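Local coordinates for sarcoplasmic calcium-binding protein (Branchiostoma lanceolatum, PDB 2SAS), which binds calcium ions through EF-hand loops and seems more abundant in fast-contracting muscle, though its role there is not established, at residues A[159-162]-A[163-167]. Sequence-based numbering, arbitrary orientation.
Sequences NRYK and ELYYR
Side chains three and four residues apart meet along helix 158-170, Arg160 with Glu163 and Leu164, and beside them Tyr161 with Tyr165, in the fourth, C-terminal EF-hand region. Successive i to i+4 backbone bonds underlie these pairs: Leu164 N gives to Arg160 O, Tyr165 N to Tyr161 O at 2.7 Å and 165°, and Tyr166 N to Lys162 O. The Arg160 chain, bent at chi2 and chi3, brings its guanidinium back over the next turn. There Arg160 NE makes a salt bridge to Glu163 OE1 at 3.3 Å; its hydrogen bond is weak, bent to 126°, and the guanidinium and carboxylate planes stand 67° apart. Leu164 CD2 lies over one guanidinium face, while Leu164 CD1 comes within 3.4 Å of Arg160 NH1. Tyr161 and Tyr165 both hold CG anti to the backbone N, which turns both rings to the buried side, and Tyr161 CE2 rests 4.0 Å from Tyr165 CB. Tyr161 OH sits at the edge of the Tyr165 ring, 4.0 Å from Tyr165 CD2. Both tyrosines pack on helix 103-114, Tyr161 against Leu110 and Met114, Tyr165 against Cys103 and Ile107; Arg160 and Leu164 share Ile148 of helix 141-149. With its bent bond, the Arg160-Glu163 pair probably acts mainly through charge attraction, while apolar contacts and straight backbone bonds hold the tyrosine side.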
loop_
_atom_site.group_PDB
_atom_site.type_symbol
_atom_site.label_atom_id
_atom_site.label_comp_id
_atom_site.label_asym_id
_atom_site.label_seq_id
_atom_site.Cartn_x
_atom_site.Cartn_y
_atom_site.Cartn_z
ATOM N N ASN A 159 12.638 -21.503 -3.020
ATOM C CA ASN A 159 11.513 -22.447 -3.004
ATOM C C ASN A 159 10.459 -22.012 -2.008
ATOM O O ASN A 159 9.339 -22.525 -2.178
ATOM C CB ASN A 159 11.880 -23.909 -2.797
ATOM C CG ASN A 159 12.943 -24.238 -3.823
ATOM O OD1 ASN A 159 14.119 -24.044 -3.472
ATOM N ND2 ASN A 159 12.530 -24.606 -5.024
ATOM N N ARG A 160 10.805 -21.176 -1.059
ATOM C CA ARG A 160 9.836 -20.715 -0.057
ATOM C C ARG A 160 9.039 -19.571 -0.732
ATOM O O ARG A 160 7.824 -19.570 -0.627
ATOM C CB ARG A 160 10.480 -20.184 1.205
ATOM C CG ARG A 160 9.736 -20.584 2.468
ATOM C CD ARG A 160 8.338 -20.170 2.472
ATOM N NE ARG A 160 7.445 -21.076 3.232
ATOM C CZ ARG A 160 6.598 -20.527 4.103
ATOM N NH1 ARG A 160 6.789 -19.205 4.286
ATOM N NH2 ARG A 160 5.665 -21.088 4.801
ATOM N N TYR A 161 9.800 -18.757 -1.427
ATOM C CA TYR A 161 9.339 -17.620 -2.170
ATOM C C TYR A 161 8.206 -18.034 -3.147
ATOM O O TYR A 161 7.110 -17.474 -3.020
ATOM C CB TYR A 161 10.446 -16.833 -2.942
ATOM C CG TYR A 161 9.772 -15.573 -3.434
ATOM C CD1 TYR A 161 9.499 -14.520 -2.560
ATOM C CD2 TYR A 161 9.351 -15.456 -4.768
ATOM C CE1 TYR A 161 8.911 -13.354 -3.015
ATOM C CE2 TYR A 161 8.734 -14.294 -5.228
ATOM C CZ TYR A 161 8.498 -13.261 -4.346
ATOM O OH TYR A 161 7.816 -12.166 -4.802
ATOM N N LYS A 162 8.551 -18.926 -4.028
ATOM C CA LYS A 162 7.741 -19.574 -5.013
ATOM C C LYS A 162 6.385 -20.010 -4.405
ATOM O O LYS A 162 5.374 -19.763 -5.047
ATOM C CB LYS A 162 8.366 -20.864 -5.585
ATOM C CG LYS A 162 9.554 -20.611 -6.547
ATOM C CD LYS A 162 10.085 -21.932 -7.089
ATOM C CE LYS A 162 11.280 -21.749 -8.017
ATOM N NZ LYS A 162 11.472 -22.974 -8.842
ATOM N N GLU A 163 6.414 -20.617 -3.235
ATOM C CA GLU A 163 5.231 -21.144 -2.553
ATOM C C GLU A 163 4.293 -20.011 -2.169
ATOM O O GLU A 163 3.074 -20.106 -2.305
ATOM C CB GLU A 163 5.540 -21.949 -1.270
ATOM C CG GLU A 163 6.473 -23.145 -1.255
ATOM C CD GLU A 163 6.844 -23.724 0.102
ATOM O OE1 GLU A 163 6.304 -23.428 1.166
ATOM O OE2 GLU A 163 7.807 -24.551 0.064
ATOM N N LEU A 164 4.931 -18.971 -1.618
ATOM C CA LEU A 164 4.173 -17.795 -1.161
ATOM C C LEU A 164 3.655 -16.999 -2.335
ATOM O O LEU A 164 2.495 -16.555 -2.343
ATOM C CB LEU A 164 5.052 -17.059 -0.177
ATOM C CG LEU A 164 5.557 -17.831 1.036
ATOM C CD1 LEU A 164 6.708 -17.049 1.658
ATOM C CD2 LEU A 164 4.402 -17.951 2.026
ATOM N N TYR A 165 4.495 -16.840 -3.361
ATOM C CA TYR A 165 3.999 -16.091 -4.556
ATOM C C TYR A 165 2.714 -16.767 -5.064
ATOM O O TYR A 165 1.698 -16.076 -5.204
ATOM C CB TYR A 165 5.087 -15.884 -5.588
ATOM C CG TYR A 165 4.730 -15.165 -6.852
ATOM C CD1 TYR A 165 4.125 -15.894 -7.893
ATOM C CD2 TYR A 165 5.005 -13.843 -7.094
ATOM C CE1 TYR A 165 3.831 -15.305 -9.114
ATOM C CE2 TYR A 165 4.695 -13.204 -8.305
ATOM C CZ TYR A 165 4.141 -13.955 -9.320
ATOM O OH TYR A 165 3.817 -13.379 -10.533
ATOM N N TYR A 166 2.774 -18.082 -5.180
ATOM C CA TYR A 166 1.672 -18.934 -5.606
ATOM C C TYR A 166 0.404 -18.683 -4.802
ATOM O O TYR A 166 -0.715 -18.564 -5.331
ATOM C CB TYR A 166 1.993 -20.456 -5.470
ATOM C CG TYR A 166 0.833 -21.287 -5.979
ATOM C CD1 TYR A 166 0.490 -21.200 -7.331
ATOM C CD2 TYR A 166 0.072 -22.162 -5.185
ATOM C CE1 TYR A 166 -0.543 -21.919 -7.913
ATOM C CE2 TYR A 166 -0.989 -22.882 -5.733
ATOM C CZ TYR A 166 -1.283 -22.770 -7.088
ATOM O OH TYR A 166 -2.311 -23.496 -7.640
ATOM N N ARG A 167 0.571 -18.635 -3.492
ATOM C CA ARG A 167 -0.580 -18.450 -2.593
ATOM C C ARG A 167 -1.142 -17.041 -2.652
ATOM O O ARG A 167 -2.352 -16.904 -2.387
ATOM C CB ARG A 167 -0.225 -18.813 -1.164
ATOM C CG ARG A 167 0.149 -20.298 -1.001
ATOM C CD ARG A 167 0.693 -20.350 0.422
ATOM N NE ARG A 167 0.848 -21.720 0.854
ATOM C CZ ARG A 167 -0.166 -22.373 1.450
ATOM N NH1 ARG A 167 -1.308 -21.702 1.680
ATOM N NH2 ARG A 167 -0.014 -23.630 1.842
#